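Local structure of alginate lyase (Aplysia kurodai, 5GMT) at residues Met142-Lys145 / Gly149-Tyr152; Gln177-Gly182 / Gln222-Asn227; Lys211-Val214 / Ser220-Cys223. The protein cleaves alginate by beta-elimination, with specificity for polymannuronate, as a eukaryotic member of polysaccharide lyase family 14. All coordinates share one frame; numbering follows the deposited sequence.

Interaction 1. Residues Met142-Lys145 / Gly149-Tyr152; sequences MWRK and GELY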
# COMPACT_ATOMS: atom_id res chain seq x y z
N MET A 142 1.76 -6.21 -0.16
CA MET A 142 1.17 -7.28 0.63
C MET A 142 2.27 -8.01 1.37
O MET A 142 3.41 -8.00 0.92
CB MET A 142 0.40 -8.28 -0.24
CG MET A 142 -1.07 -7.91 -0.47
SD MET A 142 -2.05 -9.29 -1.12
CE MET A 142 -1.98 -10.45 0.24
N TRP A 143 1.94 -8.59 2.52
CA TRP A 143 2.80 -9.63 3.06
C TRP A 143 2.18 -10.96 2.67
O TRP A 143 1.03 -11.03 2.22
CB TRP A 143 2.97 -9.53 4.59
CG TRP A 143 1.78 -9.91 5.42
CD1 TRP A 143 1.40 -11.17 5.81
CD2 TRP A 143 0.81 -9.02 5.99
NE1 TRP A 143 0.26 -11.12 6.57
CE2 TRP A 143 -0.12 -9.81 6.70
CE3 TRP A 143 0.64 -7.63 5.96
CZ2 TRP A 143 -1.21 -9.25 7.37
CZ3 TRP A 143 -0.44 -7.08 6.64
CH2 TRP A 143 -1.35 -7.89 7.33
N ARG A 144 2.98 -12.00 2.79
CA ARG A 144 2.55 -13.33 2.45
C ARG A 144 3.02 -14.28 3.53
O ARG A 144 3.48 -13.84 4.59
CB ARG A 144 3.10 -13.76 1.08
CG ARG A 144 2.52 -12.98 -0.10
CD ARG A 144 1.12 -13.47 -0.47
NE ARG A 144 0.54 -12.68 -1.55
CZ ARG A 144 -0.69 -12.86 -2.03
NH1 ARG A 144 -1.16 -12.09 -3.01
NH2 ARG A 144 -1.46 -13.82 -1.53
N LYS A 145 2.87 -15.57 3.26
CA LYS A 145 3.44 -16.61 4.09
C LYS A 145 4.85 -16.25 4.56
O LYS A 145 5.67 -15.80 3.75
CB LYS A 145 3.45 -17.92 3.30
CG LYS A 145 4.10 -19.08 3.99
CD LYS A 145 4.35 -20.22 3.01
CE LYS A 145 3.12 -20.47 2.12
NZ LYS A 145 3.36 -21.55 1.12
N GLY A 149 7.32 -10.29 1.26
CA GLY A 149 6.59 -9.14 0.76
C GLY A 149 6.43 -9.14 -0.75
O GLY A 149 7.12 -9.86 -1.47
N GLU A 150 5.52 -8.30 -1.24
CA GLU A 150 5.32 -8.15 -2.67
C GLU A 150 4.67 -6.81 -2.96
O GLU A 150 4.08 -6.19 -2.08
CB GLU A 150 4.44 -9.28 -3.22
CG GLU A 150 2.97 -9.11 -2.86
CD GLU A 150 2.10 -10.30 -3.27
OE1 GLU A 150 2.56 -11.46 -3.17
OE2 GLU A 150 0.96 -10.08 -3.71
N LEU A 151 4.78 -6.39 -4.22
CA LEU A 151 3.91 -5.36 -4.78
C LEU A 151 2.62 -6.05 -5.20
O LEU A 151 2.67 -7.07 -5.87
CB LEU A 151 4.58 -4.67 -5.97
CG LEU A 151 3.68 -3.82 -6.88
CD1 LEU A 151 3.07 -2.69 -6.09
CD2 LEU A 151 4.44 -3.27 -8.08
N TYR A 152 1.46 -5.52 -4.80
CA TYR A 152 0.19 -6.15 -5.11
C TYR A 152 -0.63 -5.20 -5.96
O TYR A 152 -1.31 -4.32 -5.43
CB TYR A 152 -0.56 -6.51 -3.83
CG TYR A 152 -1.85 -7.26 -4.06
CD1 TYR A 152 -1.86 -8.51 -4.68
CD2 TYR A 152 -3.07 -6.74 -3.61
CE1 TYR A 152 -3.04 -9.21 -4.87
CE2 TYR A 152 -4.26 -7.44 -3.80
CZ TYR A 152 -4.24 -8.67 -4.43
OH TYR A 152 -5.41 -9.38 -4.62
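With CG anti to the carbonyl carbon (chi1 -88°) and an extended chi2, Met142 sets SD over the ring of Tyr152, and a bend at chi3 (65°) turns CE over the guanidinium of Arg144; Glu150, with CG between its backbone N and carbonyl carbon, carries its carboxylate to Arg144 on an otherwise extended chain. The sulfur lies over the ring face, 3.5 Å from Met142 SD to the Tyr152 ring centroid, a Met-aromatic contact in which the two side chains run side by side and point the same way. Met142 CE stands 3.5 Å above the plane of the Arg144 guanidinium, over its centre. Arg144 in turn takes Glu150 side-on with two nitrogens. Its NE reaches Glu150 OE1 at 2.9 Å from above the carboxylate plane. Its NH1 meets Glu150 OE2 at 3.0 Å on the syn side but tilted out of the carboxylate plane. The two planes are thus turned 44° apart rather than lying flat together. Outside the pair, Arg181 NE forms a salt bridge to OE1 and Ser178 OG a hydrogen bond to OE2. Each oxygen of this buried carboxylate is therefore gripped twice, which fixes its rotation, with two guanidinium groups gathered round it. Underneath, Met142 and Glu150 form an antiparallel hydrogen-bonded pair, with Met142 N to Glu150 O at 3.0 Å. Gly149 faces Trp143 in the non-hydrogen-bonded pair. Tyr152 OH is tied to Gly176 N, and its side chain also touches Lys111 and Arg140. Leu151 points the other way, into the core against Val210 and Ile212. This is a beta hairpin of strands 136-143 and 149-154, whose face bearing Met142, Glu150 and Tyr152 is consistent with the concave, groove-forming sheet of a jelly-roll polysaccharide lyase.

Interaction 2. Residues Gln177-Gly182 / Gln222-Asn227; sequences QSLGRG and QCYTAN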
# COMPACT_ATOMS: atom_id res chain seq x y z
N GLN A 177 -2.17 -8.39 -9.17
CA GLN A 177 -0.98 -9.09 -9.64
C GLN A 177 0.08 -9.06 -8.55
O GLN A 177 0.30 -8.02 -7.93
CB GLN A 177 -0.45 -8.45 -10.93
CG GLN A 177 -1.53 -8.11 -11.94
CD GLN A 177 -2.33 -9.33 -12.32
OE1 GLN A 177 -1.77 -10.36 -12.68
NE2 GLN A 177 -3.65 -9.22 -12.22
N SER A 178 0.72 -10.19 -8.28
CA SER A 178 1.81 -10.22 -7.30
C SER A 178 3.12 -10.00 -8.02
O SER A 178 3.52 -10.81 -8.86
CB SER A 178 1.84 -11.56 -6.55
OG SER A 178 0.68 -11.69 -5.75
N LEU A 179 3.78 -8.89 -7.70
CA LEU A 179 5.08 -8.56 -8.31
C LEU A 179 6.18 -8.57 -7.27
O LEU A 179 6.09 -7.91 -6.23
CB LEU A 179 5.02 -7.19 -8.99
CG LEU A 179 4.20 -7.25 -10.29
CD1 LEU A 179 3.11 -6.20 -10.24
CD2 LEU A 179 5.09 -7.02 -11.49
N GLY A 180 7.23 -9.34 -7.55
CA GLY A 180 8.40 -9.37 -6.71
C GLY A 180 8.24 -10.10 -5.39
O GLY A 180 8.97 -9.82 -4.45
N ARG A 181 7.29 -11.03 -5.32
CA ARG A 181 7.04 -11.73 -4.06
C ARG A 181 8.29 -12.43 -3.57
O ARG A 181 8.94 -13.17 -4.31
CB ARG A 181 5.89 -12.74 -4.20
CG ARG A 181 5.45 -13.36 -2.87
CD ARG A 181 4.45 -14.50 -3.09
NE ARG A 181 3.20 -14.04 -3.71
CZ ARG A 181 2.21 -14.86 -4.05
NH1 ARG A 181 2.33 -16.17 -3.84
NH2 ARG A 181 1.11 -14.38 -4.61
N GLY A 182 8.66 -12.14 -2.32
CA GLY A 182 9.81 -12.77 -1.70
C GLY A 182 11.12 -12.04 -1.90
O GLY A 182 12.13 -12.42 -1.30
N GLN A 222 16.51 -4.21 1.43
CA GLN A 222 16.24 -5.04 0.26
C GLN A 222 15.31 -4.30 -0.69
O GLN A 222 14.25 -3.82 -0.28
CB GLN A 222 15.65 -6.39 0.66
CG GLN A 222 16.68 -7.33 1.28
CD GLN A 222 16.25 -8.78 1.33
OE1 GLN A 222 15.15 -9.10 1.79
NE2 GLN A 222 17.11 -9.67 0.85
N CYS A 223 15.70 -4.19 -1.96
CA CYS A 223 14.87 -3.45 -2.91
C CYS A 223 14.45 -4.35 -4.05
O CYS A 223 15.14 -5.31 -4.38
CB CYS A 223 15.62 -2.25 -3.47
SG CYS A 223 16.10 -1.00 -2.27
N TYR A 224 13.30 -4.03 -4.63
CA TYR A 224 12.82 -4.71 -5.82
C TYR A 224 12.30 -3.68 -6.80
O TYR A 224 11.55 -2.80 -6.41
CB TYR A 224 11.71 -5.70 -5.48
CG TYR A 224 10.83 -6.04 -6.65
CD1 TYR A 224 11.33 -6.72 -7.75
CD2 TYR A 224 9.48 -5.68 -6.66
CE1 TYR A 224 10.53 -7.03 -8.84
CE2 TYR A 224 8.67 -5.98 -7.74
CZ TYR A 224 9.20 -6.66 -8.82
OH TYR A 224 8.38 -6.95 -9.89
N THR A 225 12.71 -3.78 -8.06
CA THR A 225 12.17 -2.89 -9.08
C THR A 225 11.32 -3.66 -10.07
O THR A 225 11.81 -4.55 -10.76
CB THR A 225 13.28 -2.14 -9.82
OG1 THR A 225 13.96 -1.27 -8.91
CG2 THR A 225 12.67 -1.31 -10.95
N ALA A 226 10.03 -3.33 -10.11
CA ALA A 226 9.14 -3.82 -11.15
C ALA A 226 9.17 -2.86 -12.34
O ALA A 226 8.65 -1.76 -12.26
CB ALA A 226 7.71 -3.94 -10.62
N ASN A 227 9.79 -3.25 -13.44
CA ASN A 227 9.72 -2.32 -14.55
C ASN A 227 8.85 -2.85 -15.68
O ASN A 227 8.22 -3.90 -15.54
CB ASN A 227 11.11 -1.94 -15.05
CG ASN A 227 11.95 -3.10 -15.42
OD1 ASN A 227 11.46 -4.10 -15.97
ND2 ASN A 227 13.25 -3.00 -15.12
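Tyr224 lays its ring flat against the backbone of Gly180 and passes its hydroxyl end beneath Leu179; these three residues carry nearly all of the contact. The first torsion of Tyr224 (chi1 158°), with CG anti to the backbone N, carries the ring across to the glycine. Gly180 CA stands over the centre of the ring, 3.6 Å from the Tyr224 centroid and 15° off the normal, a CH-pi contact made by the backbone itself. Gly180 adopts a positive phi (74°) where the chain turns, and with no side chain its alpha carbon can settle directly on the aromatic face. On the opposite face the backbone N of Ala226 lies nearer the rim, so the ring is enclosed between its own strand and the turn. Leu179 crosses the tyrosine obliquely: Leu179 CB is 3.5 Å from Tyr224 OH, and its branch CD2 continues past the hydroxyl to Ala226 CB at 4.1 Å. The phenol oxygen, buried among these carbons, has its polar partner elsewhere, in a hydrogen bond to Asp168 OD2. Backbone bonding from Gly180 to Asp168 brings that same residue alongside the turn. Behind the contact, Arg181 NH2 donates to Ser178 OG at 3.0 Å, nearly in the guanidinium plane. Strand 177-179 belongs to one sheet of the sandwich and strand 222-229 to the other. Between them the chemistry is apolar, with C-H groups meeting a ring and one methyl meeting another, so the sheets are joined here by shape and dispersion, while the tyrosine hydroxyl finds its partner, Asp168, beside the interface.

Interaction 3. Residues Lys211-Val214 / Ser220-Cys223; sequences KICV and SQQC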
# COMPACT_ATOMS: atom_id res chain seq x y z
N LYS A 211 9.57 0.86 -7.71
CA LYS A 211 10.72 0.39 -6.94
C LYS A 211 10.34 0.42 -5.47
O LYS A 211 9.97 1.46 -4.93
CB LYS A 211 11.95 1.26 -7.20
CG LYS A 211 13.19 0.84 -6.40
CD LYS A 211 14.36 1.80 -6.58
CE LYS A 211 15.56 1.31 -5.77
NZ LYS A 211 16.73 2.22 -5.87
N ILE A 212 10.41 -0.74 -4.83
CA ILE A 212 10.10 -0.85 -3.42
C ILE A 212 11.37 -1.21 -2.65
O ILE A 212 12.07 -2.14 -3.03
CB ILE A 212 9.02 -1.91 -3.17
CG1 ILE A 212 7.68 -1.46 -3.78
CG2 ILE A 212 8.89 -2.21 -1.67
CD1 ILE A 212 6.62 -2.54 -3.72
N CYS A 213 11.66 -0.46 -1.59
CA CYS A 213 12.77 -0.81 -0.72
C CYS A 213 12.22 -1.00 0.67
O CYS A 213 11.38 -0.23 1.12
CB CYS A 213 13.85 0.28 -0.73
SG CYS A 213 14.69 0.47 -2.31
N VAL A 214 12.67 -2.05 1.35
CA VAL A 214 12.24 -2.31 2.71
C VAL A 214 13.48 -2.53 3.56
O VAL A 214 14.39 -3.25 3.15
CB VAL A 214 11.30 -3.54 2.80
CG1 VAL A 214 10.98 -3.90 4.24
CG2 VAL A 214 10.02 -3.31 1.99
N SER A 220 20.07 -5.16 6.39
CA SER A 220 20.31 -4.51 5.12
C SER A 220 19.00 -4.24 4.40
O SER A 220 18.04 -5.00 4.50
CB SER A 220 21.22 -5.37 4.24
OG SER A 220 22.56 -5.33 4.72
N GLN A 221 18.99 -3.12 3.69
CA GLN A 221 17.91 -2.76 2.79
C GLN A 221 17.75 -3.82 1.72
O GLN A 221 18.74 -4.30 1.17
CB GLN A 221 18.21 -1.41 2.17
CG GLN A 221 17.07 -0.75 1.47
CD GLN A 221 17.50 0.55 0.84
OE1 GLN A 221 18.53 0.61 0.16
NE2 GLN A 221 16.74 1.60 1.07
N GLN A 222 16.51 -4.21 1.43
CA GLN A 222 16.24 -5.04 0.26
C GLN A 222 15.31 -4.30 -0.69
O GLN A 222 14.25 -3.82 -0.28
CB GLN A 222 15.65 -6.39 0.66
CG GLN A 222 16.68 -7.33 1.28
CD GLN A 222 16.25 -8.78 1.33
OE1 GLN A 222 15.15 -9.10 1.79
NE2 GLN A 222 17.11 -9.67 0.85
N CYS A 223 15.70 -4.19 -1.96
CA CYS A 223 14.87 -3.45 -2.91
C CYS A 223 14.45 -4.35 -4.05
O CYS A 223 15.14 -5.31 -4.38
CB CYS A 223 15.62 -2.25 -3.47
SG CYS A 223 16.10 -1.00 -2.27
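Gln221 opens the pairing by setting its CA against Val214 O, a C-H...O contact of 3.6 Å, and by reaching across toward Cys213 on the face that bears the disulfide. With chi1 at -167° and the chain extended beyond CG, the amide end lies beside the disulfide, Gln221 NE2 coming 3.7 Å from Cys213 CB in a van der Waals contact. Gln222 follows as the antiparallel hydrogen-bonded partner of Val214. Gln222 N gives its hydrogen to Val214 O at 2.9 Å, and Gln222 O accepts from Val214 N at the same length. That carbonyl oxygen also receives the CA-H of Cys213, so it has two donors on one strand. The side chains of Gln222 and Val214 leave the sheet on the face that meets Phe184. Cys223 comes next, facing Cys213 in a non-hydrogen-bonded pair whose CA atoms are drawn in to 4.0 Å. Both sulfurs are swung beside their own backbone N and meet on one face of the sheet, bridging the strands, Cys213 SG to Cys223 SG at 2.0 Å with chi3 of 110°: a cross-strand disulfide. The CA of Cys223 adds a C-H...O contact to Ile212 O at 3.1 Å, and Lys211, fully extended, brings CE to 4.2 Å from the Cys223 sulfur. Covalent bond and backbone ladder thus fix the register near the start of the second strand. Strand 208-216 lies between 222-229 and 191-199 in its sheet: Cys213 is backbone-bonded to Ser195 on the side away from Cys223, and Ile212 is backbone hydrogen-bonded to Tyr224. Ile212 and Val214 pack inward on Phe184, and Val214 also meets Phe186, in the loop that runs to strand 191-199.

Overall arrangement
The three contacts lie at neighbouring points of one beta sandwich. Interaction 1 and the 177-182 side of interaction 2 lie in the same sheet, where strands 149-154 and 177-179 are neighbours; the contact centres are about 9 Å apart, and Glu150 OE2 to Ser178 OG at 2.6 Å and Glu150 OE1 to Arg181 NE at 2.7 Å link them. Interactions 2 and 3, about 10 Å apart between centres, share Gln222 and Cys223, and Tyr224 N reaches Ile212 O at 2.8 Å. Interactions 1 and 3 meet across the core through Leu151 CB and Ile212 CD1 at 3.7 Å. Interaction 3 lies within one sheet, interaction 2 spans both, and the face of interaction 1 bearing Met142, Glu150 and Tyr152 is consistent with the family's substrate groove.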